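PDB 7LQX: glycosyl hydrolase BlGH5_18 from Bifidobacterium longum subsp. infantis, which probably hydrolyses glycosidic bonds in N-glycans as a family GH5 (subfamily 18) glycosidase, as part of a gut bacterium's N-glycan degradation pathway. Local coordinates for residues R64-W69 with Y102-Q107; L160-N165 with L202-D207; D364-I369 with R402-T407; F390-R395 with T427-H432. One frame throughout, in Å; residues are numbered along the deposited sequence.

Interaction 1 (R64-W69 with Y102-Q107); sequences RVFPVW and YVDVFQ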
loop_
_atom_site.group_PDB
_atom_site.type_symbol
_atom_site.label_atom_id
_atom_site.label_comp_id
_atom_site.label_asym_id
_atom_site.label_seq_id
_atom_site.Cartn_x
_atom_site.Cartn_y
_atom_site.Cartn_z
ATOM N N ARG A 64 19.855 -11.491 7.019
ATOM C CA ARG A 64 18.400 -11.529 7.129
ATOM C C ARG A 64 17.842 -10.604 6.056
ATOM O O ARG A 64 18.297 -9.465 5.925
ATOM C CB ARG A 64 17.969 -11.092 8.532
ATOM C CG ARG A 64 16.476 -11.099 8.798
ATOM C CD ARG A 64 16.197 -10.951 10.291
ATOM N NE ARG A 64 14.784 -10.678 10.537
ATOM C CZ ARG A 64 14.313 -9.622 11.198
ATOM N NH1 ARG A 64 15.127 -8.715 11.721
ATOM N NH2 ARG A 64 13.006 -9.483 11.341
ATOM N N VAL A 65 16.900 -11.102 5.263
ATOM C CA VAL A 65 16.413 -10.339 4.123
ATOM C C VAL A 65 14.900 -10.210 4.155
ATOM O O VAL A 65 14.185 -11.060 4.696
ATOM C CB VAL A 65 16.899 -10.922 2.780
ATOM C CG1 VAL A 65 18.416 -11.040 2.786
ATOM C CG2 VAL A 65 16.254 -12.268 2.522
ATOM N N PHE A 66 14.427 -9.136 3.531
ATOM C CA PHE A 66 13.069 -8.634 3.686
ATOM C C PHE A 66 12.380 -8.325 2.364
ATOM O O PHE A 66 12.453 -7.192 1.874
ATOM C CB PHE A 66 13.087 -7.349 4.523
ATOM C CG PHE A 66 13.767 -7.491 5.850
ATOM C CD1 PHE A 66 13.034 -7.842 6.963
ATOM C CD2 PHE A 66 15.124 -7.284 5.986
ATOM C CE1 PHE A 66 13.638 -7.979 8.192
ATOM C CE2 PHE A 66 15.743 -7.417 7.223
ATOM C CZ PHE A 66 14.996 -7.761 8.324
ATOM N N PRO A 67 11.651 -9.283 1.792
ATOM C CA PRO A 67 10.716 -8.948 0.709
ATOM C C PRO A 67 9.566 -8.104 1.243
ATOM O O PRO A 67 9.336 -8.000 2.450
ATOM C CB PRO A 67 10.230 -10.316 0.219
ATOM C CG PRO A 67 10.381 -11.207 1.408
ATOM C CD PRO A 67 11.598 -10.719 2.136
ATOM N N VAL A 68 8.833 -7.484 0.318
ATOM C CA VAL A 68 7.754 -6.552 0.651
ATOM C C VAL A 68 6.418 -7.130 0.193
ATOM O O VAL A 68 6.260 -7.528 -0.967
ATOM C CB VAL A 68 8.035 -5.160 0.062
ATOM C CG1 VAL A 68 6.832 -4.238 0.188
ATOM C CG2 VAL A 68 9.240 -4.563 0.756
ATOM N N TRP A 69 5.454 -7.171 1.115
ATOM C CA TRP A 69 4.248 -7.978 0.933
ATOM C C TRP A 69 3.379 -7.520 -0.225
ATOM O O TRP A 69 2.930 -8.378 -1.004
ATOM C CB TRP A 69 3.475 -7.989 2.255
ATOM C CG TRP A 69 2.352 -8.961 2.368
ATOM C CD1 TRP A 69 1.986 -9.926 1.473
ATOM C CD2 TRP A 69 1.430 -9.039 3.450
ATOM N NE1 TRP A 69 0.894 -10.621 1.952
ATOM C CE2 TRP A 69 0.535 -10.087 3.166
ATOM C CE3 TRP A 69 1.292 -8.341 4.657
ATOM C CZ2 TRP A 69 -0.490 -10.446 4.039
ATOM C CZ3 TRP A 69 0.276 -8.701 5.518
ATOM C CH2 TRP A 69 -0.601 -9.744 5.205
ATOM N N TYR A 102 18.441 -15.953 5.990
ATOM C CA TYR A 102 17.169 -16.095 6.688
ATOM C C TYR A 102 16.213 -15.066 6.096
ATOM O O TYR A 102 16.606 -13.927 5.842
ATOM C CB TYR A 102 17.379 -15.841 8.189
ATOM C CG TYR A 102 18.269 -16.878 8.832
ATOM C CD1 TYR A 102 19.643 -16.792 8.728
ATOM C CD2 TYR A 102 17.729 -17.971 9.495
ATOM C CE1 TYR A 102 20.464 -17.758 9.276
ATOM C CE2 TYR A 102 18.544 -18.942 10.057
ATOM C CZ TYR A 102 19.913 -18.829 9.942
ATOM O OH TYR A 102 20.739 -19.793 10.485
ATOM N N VAL A 103 14.972 -15.465 5.822
ATOM C CA VAL A 103 14.021 -14.608 5.113
ATOM C C VAL A 103 12.817 -14.347 6.007
ATOM O O VAL A 103 12.275 -15.279 6.607
ATOM C CB VAL A 103 13.571 -15.270 3.796
ATOM C CG1 VAL A 103 12.533 -14.415 3.085
ATOM C CG2 VAL A 103 14.753 -15.524 2.892
ATOM N N ASP A 104 12.386 -13.087 6.091
ATOM C CA ASP A 104 11.142 -12.731 6.763
ATOM C C ASP A 104 10.045 -12.633 5.705
ATOM O O ASP A 104 10.223 -11.933 4.700
ATOM C CB ASP A 104 11.246 -11.372 7.456
ATOM C CG ASP A 104 11.909 -11.435 8.813
ATOM O OD1 ASP A 104 12.994 -12.034 8.940
ATOM O OD2 ASP A 104 11.345 -10.845 9.762
ATOM N N VAL A 105 8.898 -13.285 5.938
ATOM C CA VAL A 105 7.922 -13.427 4.855
ATOM C C VAL A 105 7.084 -12.164 4.663
ATOM O O VAL A 105 6.937 -11.695 3.529
ATOM C CB VAL A 105 7.029 -14.669 5.016
ATOM C CG1 VAL A 105 6.015 -14.733 3.862
ATOM C CG2 VAL A 105 7.869 -15.926 5.065
ATOM N N PHE A 106 6.481 -11.626 5.740
ATOM C CA PHE A 106 5.456 -10.579 5.636
ATOM C C PHE A 106 5.945 -9.244 6.190
ATOM O O PHE A 106 5.896 -9.013 7.401
ATOM C CB PHE A 106 4.171 -10.971 6.377
ATOM C CG PHE A 106 3.502 -12.202 5.841
ATOM C CD1 PHE A 106 2.789 -12.163 4.658
ATOM C CD2 PHE A 106 3.577 -13.406 6.533
ATOM C CE1 PHE A 106 2.171 -13.307 4.170
ATOM C CE2 PHE A 106 2.961 -14.546 6.044
ATOM C CZ PHE A 106 2.271 -14.500 4.865
ATOM N N GLN A 107 6.358 -8.350 5.293
ATOM C CA GLN A 107 6.618 -6.946 5.622
ATOM C C GLN A 107 5.615 -6.138 4.809
ATOM O O GLN A 107 5.826 -5.948 3.610
ATOM C CB GLN A 107 8.050 -6.532 5.285
ATOM C CG GLN A 107 9.084 -7.028 6.282
ATOM C CD GLN A 107 9.221 -8.532 6.276
ATOM O OE1 GLN A 107 8.971 -9.192 7.285
ATOM N NE2 GLN A 107 9.625 -9.084 5.145
HETATM O O HOH W 1 6.770 -9.224 2.635
#
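Arg64 crosses Asp104 at a slant and grips its carboxylate side-on. Arg64 NE donates to Asp104 OD1 at 2.8 Å, and Arg64 NH2 meets Asp104 OD2 at 2.7 Å. Both nitrogens come from above the carboxylate plane, which is turned 53° from the guanidinium. CG lies anti to the backbone N of Arg64 (chi1 -179°) and the chain runs extended, which brings NE and NH2 to Asp104. NH1 has a second acidic partner, Glu276. CE1 of Phe66 covers one guanidinium face. A methionine in place of Arg64 would probably leave the buried Asp104 carboxylate without its countercharge. Gln107 NE2 spans two carbonyls, Pro67 O and Asp104 O, each at 2.9 Å. Phe106 turns its edge to the face of Trp69 in a T-shaped pair, planes at 64°. These are neighbouring parallel strands and their C-terminal loops in a (beta/alpha)8 barrel, the GH5 fold. Strand 25-29 flanks one side and strand 155-159 the other. Val65, Pro67 and Val103 pack on helix 81-96, while Phe106 lies against helix 132-149.

Interaction 2 (L160-N165 with L202-D207); sequences LGNELN and LHSEND. With EDO (1,2-ethanediol), chain D; EDO (1,2-ethanediol), chain C.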
loop_
_atom_site.group_PDB
_atom_site.type_symbol
_atom_site.label_atom_id
_atom_site.label_comp_id
_atom_site.label_asym_id
_atom_site.label_seq_id
_atom_site.Cartn_x
_atom_site.Cartn_y
_atom_site.Cartn_z
ATOM N N LEU A 160 8.131 -15.410 10.263
ATOM C CA LEU A 160 6.856 -15.105 9.620
ATOM C C LEU A 160 6.817 -13.670 9.103
ATOM O O LEU A 160 6.308 -13.410 8.009
ATOM C CB LEU A 160 5.692 -15.376 10.568
ATOM C CG LEU A 160 5.561 -16.819 11.032
ATOM C CD1 LEU A 160 4.338 -16.968 11.925
ATOM C CD2 LEU A 160 5.479 -17.797 9.878
ATOM N N GLY A 161 7.343 -12.723 9.867
ATOM C CA GLY A 161 7.407 -11.342 9.410
ATOM C C GLY A 161 7.958 -10.465 10.513
ATOM O O GLY A 161 7.917 -10.817 11.694
ATOM N N ASN A 162 8.454 -9.302 10.113
ATOM C CA ASN A 162 9.136 -8.442 11.070
ATOM C C ASN A 162 8.138 -7.767 12.002
ATOM O O ASN A 162 7.318 -6.966 11.549
ATOM C CB ASN A 162 9.913 -7.382 10.302
ATOM C CG ASN A 162 10.711 -6.502 11.201
ATOM O OD1 ASN A 162 11.510 -6.986 11.994
ATOM N ND2 ASN A 162 10.484 -5.196 11.118
ATOM N N GLU A 163 8.220 -8.044 13.304
ATOM C CA GLU A 163 7.484 -7.274 14.313
ATOM C C GLU A 163 5.998 -7.165 13.987
ATOM O O GLU A 163 5.382 -6.110 14.130
ATOM C CB GLU A 163 8.110 -5.888 14.496
ATOM C CG GLU A 163 9.568 -5.968 14.910
ATOM C CD GLU A 163 10.285 -4.651 14.998
ATOM O OE1 GLU A 163 9.648 -3.592 14.802
ATOM O OE2 GLU A 163 11.508 -4.688 15.256
ATOM N N LEU A 164 5.398 -8.280 13.581
ATOM C CA LEU A 164 4.012 -8.224 13.130
ATOM C C LEU A 164 3.056 -7.875 14.261
ATOM O O LEU A 164 1.932 -7.423 13.995
ATOM C CB LEU A 164 3.637 -9.549 12.475
ATOM C CG LEU A 164 4.221 -9.798 11.077
ATOM C CD1 LEU A 164 3.857 -11.206 10.617
ATOM C CD2 LEU A 164 3.757 -8.737 10.092
ATOM N N ASN A 165 3.476 -8.051 15.511
ATOM C CA ASN A 165 2.625 -7.678 16.630
ATOM C C ASN A 165 2.287 -6.195 16.629
ATOM O O ASN A 165 1.320 -5.796 17.286
ATOM C CB ASN A 165 3.287 -8.084 17.949
ATOM C CG ASN A 165 4.559 -7.309 18.229
ATOM O OD1 ASN A 165 5.479 -7.295 17.415
ATOM N ND2 ASN A 165 4.622 -6.671 19.392
ATOM N N LEU A 202 10.377 -19.342 12.556
ATOM C CA LEU A 202 10.473 -18.383 13.639
ATOM C C LEU A 202 9.357 -17.357 13.527
ATOM O O LEU A 202 8.772 -17.151 12.458
ATOM C CB LEU A 202 11.794 -17.589 13.566
ATOM C CG LEU A 202 13.047 -18.435 13.382
ATOM C CD1 LEU A 202 14.258 -17.597 13.043
ATOM C CD2 LEU A 202 13.328 -19.245 14.630
ATOM N N HIS A 203 9.099 -16.669 14.634
ATOM C CA HIS A 203 8.257 -15.475 14.609
ATOM C C HIS A 203 8.966 -14.364 15.373
ATOM O O HIS A 203 9.854 -14.615 16.192
ATOM C CB HIS A 203 6.833 -15.734 15.128
ATOM C CG HIS A 203 6.772 -16.121 16.563
ATOM N ND1 HIS A 203 6.425 -15.229 17.557
ATOM C CD2 HIS A 203 7.017 -17.300 17.181
ATOM C CE1 HIS A 203 6.466 -15.841 18.725
ATOM N NE2 HIS A 203 6.831 -17.094 18.526
ATOM N N SER A 204 8.591 -13.124 15.060
ATOM C CA SER A 204 9.267 -11.942 15.572
ATOM C C SER A 204 8.279 -10.898 16.056
ATOM O O SER A 204 7.389 -10.476 15.308
ATOM C CB SER A 204 10.137 -11.312 14.472
ATOM O OG SER A 204 10.400 -9.935 14.713
ATOM N N GLU A 205 8.485 -10.444 17.283
ATOM C CA GLU A 205 7.779 -9.300 17.831
ATOM C C GLU A 205 8.770 -8.215 18.227
ATOM O O GLU A 205 9.940 -8.491 18.519
ATOM C CB GLU A 205 6.981 -9.720 19.060
ATOM C CG GLU A 205 5.847 -10.674 18.739
ATOM C CD GLU A 205 6.278 -12.125 18.537
ATOM O OE1 GLU A 205 7.049 -12.662 19.359
ATOM O OE2 GLU A 205 5.809 -12.729 17.550
ATOM N N ASN A 206 8.289 -6.974 18.229
ATOM C CA ASN A 206 9.008 -5.909 18.905
ATOM C C ASN A 206 8.903 -6.119 20.413
ATOM O O ASN A 206 8.240 -7.044 20.893
ATOM C CB ASN A 206 8.525 -4.534 18.443
ATOM C CG ASN A 206 7.100 -4.235 18.838
ATOM O OD1 ASN A 206 6.627 -4.644 19.901
ATOM N ND2 ASN A 206 6.405 -3.493 17.982
ATOM N N ASP A 207 9.568 -5.246 21.176
ATOM C CA ASP A 207 9.687 -5.471 22.614
ATOM C C ASP A 207 8.379 -5.271 23.365
ATOM O O ASP A 207 8.344 -5.538 24.572
ATOM C CB ASP A 207 10.842 -4.673 23.231
ATOM C CG ASP A 207 10.689 -3.172 23.098
ATOM O OD1 ASP A 207 9.559 -2.689 22.905
ATOM O OD2 ASP A 207 11.720 -2.463 23.218
HETATM C C1 EDO D . 13.476 -3.015 12.233
HETATM O O1 EDO D . 12.653 -4.090 12.687
HETATM C C2 EDO D . 12.862 -2.451 10.955
HETATM O O2 EDO D . 11.525 -2.015 11.251
HETATM C C1 EDO C . 3.448 -3.158 20.057
HETATM O O1 EDO C . 3.835 -2.452 18.874
HETATM C C2 EDO C . 2.265 -2.459 20.715
HETATM O O2 EDO C . 1.221 -2.262 19.754
HETATM O O HOH W 2 6.591 -12.886 13.040
HETATM O O HOH W 3 7.382 -2.388 15.521
#
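With chi1 at 66° in both Asn165 and Asn206, each CG sits between its backbone N and carbonyl carbon, and the two amides meet. The site lies in the loops that follow strands 155-159 and 200-202 of the (beta/alpha)8 barrel. Asn165 uses both ends of its amide: OD1 accepts from Asn206 N at 2.9 Å, and ND2 donates to Asn206 OD1 at 2.9 Å. The second bond arrives from above the Asn206 amide plane. A leucine in place of Asn165 would probably leave Asn206 N without this acceptor and Asn206 OD1 short of one donor. Ser204 OG accepts from Glu163 N at 3.2 Å. The Asn162-Glu163 pair fits the Asn-Glu motif that ends strand four in GH5 enzymes, where the glutamate is the usual acid/base; that role is inferred here. Glu163 OE2 also bonds His232, and an ethanediol lies beside Asn162 and Glu163. Within the second loop, His203 ND1 donates in its ring plane to the syn lone pair of Glu205 OE2, at 2.6 Å.

Interaction 3 (D364-I369 with R402-T407); sequences DAAVVI and RPTLVT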
loop_
_atom_site.group_PDB
_atom_site.type_symbol
_atom_site.label_atom_id
_atom_site.label_comp_id
_atom_site.label_asym_id
_atom_site.label_seq_id
_atom_site.Cartn_x
_atom_site.Cartn_y
_atom_site.Cartn_z
ATOM N N ASP A 364 24.289 -17.323 38.658
ATOM C CA ASP A 364 24.253 -17.545 40.094
ATOM C C ASP A 364 22.973 -17.049 40.748
ATOM O O ASP A 364 22.573 -17.590 41.789
ATOM C CB ASP A 364 25.423 -16.807 40.749
ATOM C CG ASP A 364 26.767 -17.343 40.315
ATOM O OD1 ASP A 364 26.992 -18.564 40.459
ATOM O OD2 ASP A 364 27.597 -16.543 39.834
ATOM N N ALA A 365 22.355 -16.013 40.196
ATOM C CA ALA A 365 21.225 -15.356 40.823
ATOM C C ALA A 365 20.102 -15.219 39.814
ATOM O O ALA A 365 20.326 -15.222 38.601
ATOM C CB ALA A 365 21.610 -13.964 41.335
ATOM N N ALA A 366 18.881 -15.093 40.323
ATOM C CA ALA A 366 17.751 -14.821 39.452
ATOM C C ALA A 366 16.732 -13.936 40.149
ATOM O O ALA A 366 16.494 -14.072 41.354
ATOM C CB ALA A 366 17.062 -16.103 38.966
ATOM N N VAL A 367 16.153 -13.022 39.374
ATOM C CA VAL A 367 14.977 -12.264 39.782
ATOM C C VAL A 367 13.741 -13.072 39.405
ATOM O O VAL A 367 13.665 -13.626 38.298
ATOM C CB VAL A 367 14.960 -10.872 39.130
ATOM C CG1 VAL A 367 13.762 -10.081 39.630
ATOM C CG2 VAL A 367 16.258 -10.113 39.426
ATOM N N VAL A 368 12.789 -13.149 40.333
ATOM C CA VAL A 368 11.592 -13.968 40.176
ATOM C C VAL A 368 10.443 -13.125 39.638
ATOM O O VAL A 368 10.098 -12.083 40.206
ATOM C CB VAL A 368 11.204 -14.614 41.520
ATOM C CG1 VAL A 368 9.950 -15.434 41.352
ATOM C CG2 VAL A 368 12.340 -15.471 42.051
ATOM N N ILE A 369 9.818 -13.614 38.573
ATOM C CA ILE A 369 8.672 -12.978 37.933
ATOM C C ILE A 369 7.437 -13.818 38.231
ATOM O O ILE A 369 7.342 -14.968 37.787
ATOM C CB ILE A 369 8.887 -12.873 36.414
ATOM C CG1 ILE A 369 10.124 -12.042 36.084
ATOM C CG2 ILE A 369 7.674 -12.262 35.737
ATOM C CD1 ILE A 369 10.547 -12.107 34.619
ATOM N N ARG A 402 25.787 -12.148 37.716
ATOM C CA ARG A 402 25.388 -12.886 36.523
ATOM C C ARG A 402 23.920 -13.304 36.608
ATOM O O ARG A 402 23.594 -14.484 36.493
ATOM C CB ARG A 402 26.264 -14.111 36.304
ATOM C CG ARG A 402 27.668 -13.833 35.822
ATOM C CD ARG A 402 28.392 -15.152 35.516
ATOM N NE ARG A 402 27.720 -15.955 34.490
ATOM C CZ ARG A 402 27.752 -15.670 33.189
ATOM N NH1 ARG A 402 28.415 -14.606 32.764
ATOM N NH2 ARG A 402 27.124 -16.443 32.314
ATOM N N PRO A 403 23.009 -12.358 36.821
ATOM C CA PRO A 403 21.615 -12.747 37.024
ATOM C C PRO A 403 20.951 -13.241 35.753
ATOM O O PRO A 403 21.228 -12.782 34.639
ATOM C CB PRO A 403 20.948 -11.446 37.490
ATOM C CG PRO A 403 21.762 -10.361 36.806
ATOM C CD PRO A 403 23.190 -10.890 36.877
ATOM N N THR A 404 20.021 -14.160 35.950
ATOM C CA THR A 404 19.001 -14.457 34.958
ATOM C C THR A 404 17.646 -14.067 35.547
ATOM O O THR A 404 17.560 -13.422 36.591
ATOM C CB THR A 404 19.106 -15.909 34.495
ATOM O OG1 THR A 404 18.226 -16.125 33.385
ATOM C CG2 THR A 404 18.767 -16.898 35.614
ATOM N N LEU A 405 16.587 -14.440 34.845
ATOM C CA LEU A 405 15.222 -14.256 35.316
ATOM C C LEU A 405 14.532 -15.606 35.301
ATOM O O LEU A 405 14.732 -16.394 34.378
ATOM C CB LEU A 405 14.455 -13.260 34.449
ATOM C CG LEU A 405 15.091 -11.872 34.640
ATOM C CD1 LEU A 405 15.782 -11.390 33.372
ATOM C CD2 LEU A 405 14.123 -10.837 35.195
ATOM N N VAL A 406 13.715 -15.860 36.317
ATOM C CA VAL A 406 12.937 -17.089 36.376
ATOM C C VAL A 406 11.504 -16.735 36.745
ATOM O O VAL A 406 11.229 -15.696 37.348
ATOM C CB VAL A 406 13.506 -18.117 37.376
ATOM C CG1 VAL A 406 14.925 -18.504 37.004
ATOM C CG2 VAL A 406 13.436 -17.586 38.796
ATOM N N THR A 407 10.579 -17.614 36.365
ATOM C CA THR A 407 9.213 -17.438 36.814
ATOM C C THR A 407 9.046 -17.969 38.237
ATOM O O THR A 407 9.875 -18.722 38.764
ATOM C CB THR A 407 8.230 -18.185 35.915
ATOM O OG1 THR A 407 8.402 -19.593 36.113
ATOM C CG2 THR A 407 8.435 -17.814 34.452
#
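Strands 365-369 and 403-407 run parallel, their short axes 4.4 Å apart at closest and 35° apart in direction. Four backbone hydrogen bonds alternate between them, from Thr404 N to Ala365 O at 2.9 Å through to Ile369 N to Val406 O at 2.8 Å. On one face, Ala366 CB lies 3.8 Å from both Val406 CG1 and Thr404 CG2. Val406 turns CG2 between its backbone N and carbonyl carbon (chi1 -60°), and this branch meets Val368 CG2 at 4.0 Å. Leu425 of strand 424-426 touches Ala366, Val368 and Val406 on this side. The two strands belong to a beta-alpha-beta unit whose crossover helix is 388-399, in a three-stranded parallel sheet outside the barrel. The other face carries Val367, Leu405 and Ile369. Leu405 CD2 touches both its neighbours, 3.8 Å from Ile369 CD1 and 4.0 Å from Val367 CB. Ile389 of the crossover helix touches both Val367 and Leu405, and Leu405 also reaches Tyr256 of helix 248-264. Thr404 OG1 is hydrogen-bonded to Glu259 of that same helix.

Interaction 4 (F390-R395 with T427-H432); sequences FERWMR and TDDEPH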
loop_
_atom_site.group_PDB
_atom_site.type_symbol
_atom_site.label_atom_id
_atom_site.label_comp_id
_atom_site.label_asym_id
_atom_site.label_seq_id
_atom_site.Cartn_x
_atom_site.Cartn_y
_atom_site.Cartn_z
ATOM N N PHE A 390 13.110 -4.975 35.850
ATOM C CA PHE A 390 14.218 -4.432 35.072
ATOM C C PHE A 390 15.315 -3.920 35.987
ATOM O O PHE A 390 16.482 -4.291 35.842
ATOM C CB PHE A 390 13.639 -3.304 34.208
ATOM C CG PHE A 390 14.571 -2.741 33.157
ATOM C CD1 PHE A 390 15.528 -1.793 33.490
ATOM C CD2 PHE A 390 14.440 -3.111 31.829
ATOM C CE1 PHE A 390 16.364 -1.252 32.520
ATOM C CE2 PHE A 390 15.267 -2.563 30.855
ATOM C CZ PHE A 390 16.233 -1.643 31.206
ATOM N N GLU A 391 14.953 -3.093 36.969
ATOM C CA GLU A 391 15.970 -2.467 37.812
ATOM C C GLU A 391 16.618 -3.451 38.777
ATOM O O GLU A 391 17.820 -3.341 39.042
ATOM C CB GLU A 391 15.382 -1.246 38.511
ATOM C CG GLU A 391 15.019 -0.179 37.483
ATOM C CD GLU A 391 14.700 1.186 38.049
ATOM O OE1 GLU A 391 14.422 1.311 39.260
ATOM O OE2 GLU A 391 14.719 2.144 37.251
ATOM N N ARG A 392 15.872 -4.425 39.302
ATOM C CA ARG A 392 16.510 -5.437 40.137
ATOM C C ARG A 392 17.538 -6.233 39.341
ATOM O O ARG A 392 18.654 -6.490 39.815
ATOM C CB ARG A 392 15.462 -6.364 40.745
ATOM C CG ARG A 392 14.606 -5.704 41.802
ATOM C CD ARG A 392 13.589 -6.683 42.355
ATOM N NE ARG A 392 12.729 -6.087 43.373
ATOM C CZ ARG A 392 13.066 -5.959 44.652
ATOM N NH1 ARG A 392 14.249 -6.387 45.072
ATOM N NH2 ARG A 392 12.215 -5.424 45.519
ATOM N N TRP A 393 17.171 -6.657 38.128
ATOM C CA TRP A 393 18.125 -7.367 37.286
ATOM C C TRP A 393 19.349 -6.495 37.020
ATOM O O TRP A 393 20.491 -6.951 37.129
ATOM C CB TRP A 393 17.464 -7.825 35.982
ATOM C CG TRP A 393 18.373 -8.692 35.166
ATOM C CD1 TRP A 393 18.436 -10.063 35.176
ATOM C CD2 TRP A 393 19.382 -8.251 34.242
ATOM N NE1 TRP A 393 19.406 -10.494 34.306
ATOM C CE2 TRP A 393 20.009 -9.406 33.727
ATOM C CE3 TRP A 393 19.821 -6.991 33.810
ATOM C CZ2 TRP A 393 21.044 -9.341 32.800
ATOM C CZ3 TRP A 393 20.841 -6.930 32.887
ATOM C CH2 TRP A 393 21.443 -8.096 32.390
HETATM N N MSE A 394 19.127 -5.224 36.682
HETATM C CA MSE A 394 20.233 -4.316 36.384
HETATM C C MSE A 394 21.181 -4.168 37.571
HETATM O O MSE A 394 22.401 -4.071 37.392
HETATM C CB MSE A 394 19.711 -2.943 35.926
HETATM C CG MSE A 394 19.057 -2.967 34.559
HETATM SE SE MSE A 394 20.378 -3.356 33.197
HETATM C CE MSE A 394 19.145 -3.737 31.759
ATOM N N ARG A 395 20.631 -4.151 38.787
ATOM C CA ARG A 395 21.472 -4.012 39.972
ATOM C C ARG A 395 22.342 -5.248 40.167
ATOM O O ARG A 395 23.552 -5.140 40.397
ATOM C CB ARG A 395 20.602 -3.780 41.204
ATOM C CG ARG A 395 21.382 -3.256 42.392
ATOM C CD ARG A 395 20.649 -3.494 43.694
ATOM N NE ARG A 395 20.792 -4.885 44.120
ATOM C CZ ARG A 395 19.819 -5.799 44.094
ATOM N NH1 ARG A 395 18.598 -5.490 43.670
ATOM N NH2 ARG A 395 20.075 -7.033 44.497
ATOM N N THR A 427 12.981 -11.670 45.042
ATOM C CA THR A 427 11.579 -11.452 44.718
ATOM C C THR A 427 11.290 -9.962 44.529
ATOM O O THR A 427 12.002 -9.096 45.035
ATOM C CB THR A 427 10.676 -12.033 45.810
ATOM O OG1 THR A 427 11.036 -11.475 47.077
ATOM C CG2 THR A 427 10.817 -13.550 45.874
ATOM N N ASP A 428 10.214 -9.675 43.807
ATOM C CA ASP A 428 9.859 -8.298 43.474
ATOM C C ASP A 428 8.790 -7.832 44.453
ATOM O O ASP A 428 7.590 -7.937 44.194
ATOM C CB ASP A 428 9.356 -8.190 42.043
ATOM C CG ASP A 428 9.321 -6.756 41.554
ATOM O OD1 ASP A 428 9.995 -5.903 42.175
ATOM O OD2 ASP A 428 8.633 -6.481 40.547
ATOM N N ASP A 429 9.237 -7.265 45.566
ATOM C CA ASP A 429 8.365 -7.084 46.717
ATOM C C ASP A 429 7.379 -5.939 46.544
ATOM O O ASP A 429 6.285 -5.984 47.122
ATOM C CB ASP A 429 9.227 -6.870 47.962
ATOM C CG ASP A 429 10.119 -8.069 48.262
ATOM O OD1 ASP A 429 9.776 -9.183 47.818
ATOM O OD2 ASP A 429 11.161 -7.897 48.935
ATOM N N GLU A 430 7.728 -4.919 45.768
ATOM C CA GLU A 430 6.856 -3.763 45.548
ATOM C C GLU A 430 6.896 -3.413 44.067
ATOM O O GLU A 430 7.553 -2.450 43.654
ATOM C CB GLU A 430 7.279 -2.577 46.420
ATOM C CG GLU A 430 7.113 -2.806 47.926
ATOM C CD GLU A 430 7.550 -1.611 48.766
ATOM O OE1 GLU A 430 7.508 -0.472 48.255
ATOM O OE2 GLU A 430 7.939 -1.815 49.938
ATOM N N PRO A 431 6.195 -4.183 43.232
ATOM C CA PRO A 431 6.322 -3.989 41.781
ATOM C C PRO A 431 5.855 -2.618 41.319
ATOM O O PRO A 431 4.957 -2.007 41.904
ATOM C CB PRO A 431 5.434 -5.097 41.195
ATOM C CG PRO A 431 5.413 -6.158 42.262
ATOM C CD PRO A 431 5.391 -5.378 43.556
ATOM N N HIS A 432 6.475 -2.141 40.243
ATOM C CA HIS A 432 6.040 -0.914 39.595
ATOM C C HIS A 432 6.403 -0.985 38.119
ATOM O O HIS A 432 7.306 -1.722 37.709
ATOM C CB HIS A 432 6.612 0.348 40.250
ATOM C CG HIS A 432 8.103 0.421 40.249
ATOM N ND1 HIS A 432 8.832 0.800 39.143
ATOM C CD2 HIS A 432 9.005 0.173 41.226
ATOM C CE1 HIS A 432 10.120 0.781 39.438
ATOM N NE2 HIS A 432 10.252 0.398 40.694
HETATM O O HOH W 4 13.083 -0.362 41.055
HETATM O O HOH W 5 10.021 -4.200 44.152
#
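Arg392, the residue most buried by this contact, sets its guanidinium against Asp428 and Thr427. Its chain runs extended from CG to NE, projecting from helix 388-399 into the loop after strand 424-426. Arg392 NE donates to Asp428 OD1 at 3.0 Å in a salt bridge. The oxygen lies at the guanidinium edge, near its plane, and is met on its anti side, tilted out of the carboxylate plane. The two flat groups stand steeply to each other, 76° apart. Water 5 adds a second link: it accepts from Arg392 NH2 at 2.9 Å, donates to Asp428 OD1 at 2.6 Å, and accepts from Glu430 N. The carbonyl O of Thr427 lies over one guanidinium face, 3.3 Å from Arg392 CZ. NH1 has its own partner, a salt bridge to Glu426.

With CG anti to the backbone N (chi1 -165°), Asp428 turns its carboxylate back toward helix 388-399. Its other oxygen, OD2, is bonded to Ser388 OG, so the carboxylate ties the loop to the helix at two points. Glu391 meets His432 through water 4, which donates to Glu391 OE1 at 2.8 Å. The direct partner of Glu391 OE2 is Tyr243. This is a surface salt bridge with water links, joining the crossover helix of a beta-alpha-beta unit to the loop that leaves the third strand of its parallel sheet.

From the N terminus, interaction 1 comes first and pairs barrel strands 62-65 and 100-104, closing a loop that contains helix 81-96. Interaction 2 follows in series and closes a loop holding helix 180-191. These two touch: Gln107 OE1 accepts from Asn162 N, and Phe106 N reaches Leu160 O. Together they tie the C-terminal ends of strands 62-65, 100-104, 155-159 and 200-202. The chain later leaves the barrel for a small parallel sheet, where interactions 3 and 4 cross because their segments alternate. Helix 388-399 lies within the loop closed by interaction 3 and opens interaction 4, whose own loop holds strands 403-407 and 424-426. Trp393 also packs on Leu405. Centres of interactions 1 and 3 are about 34 Å apart.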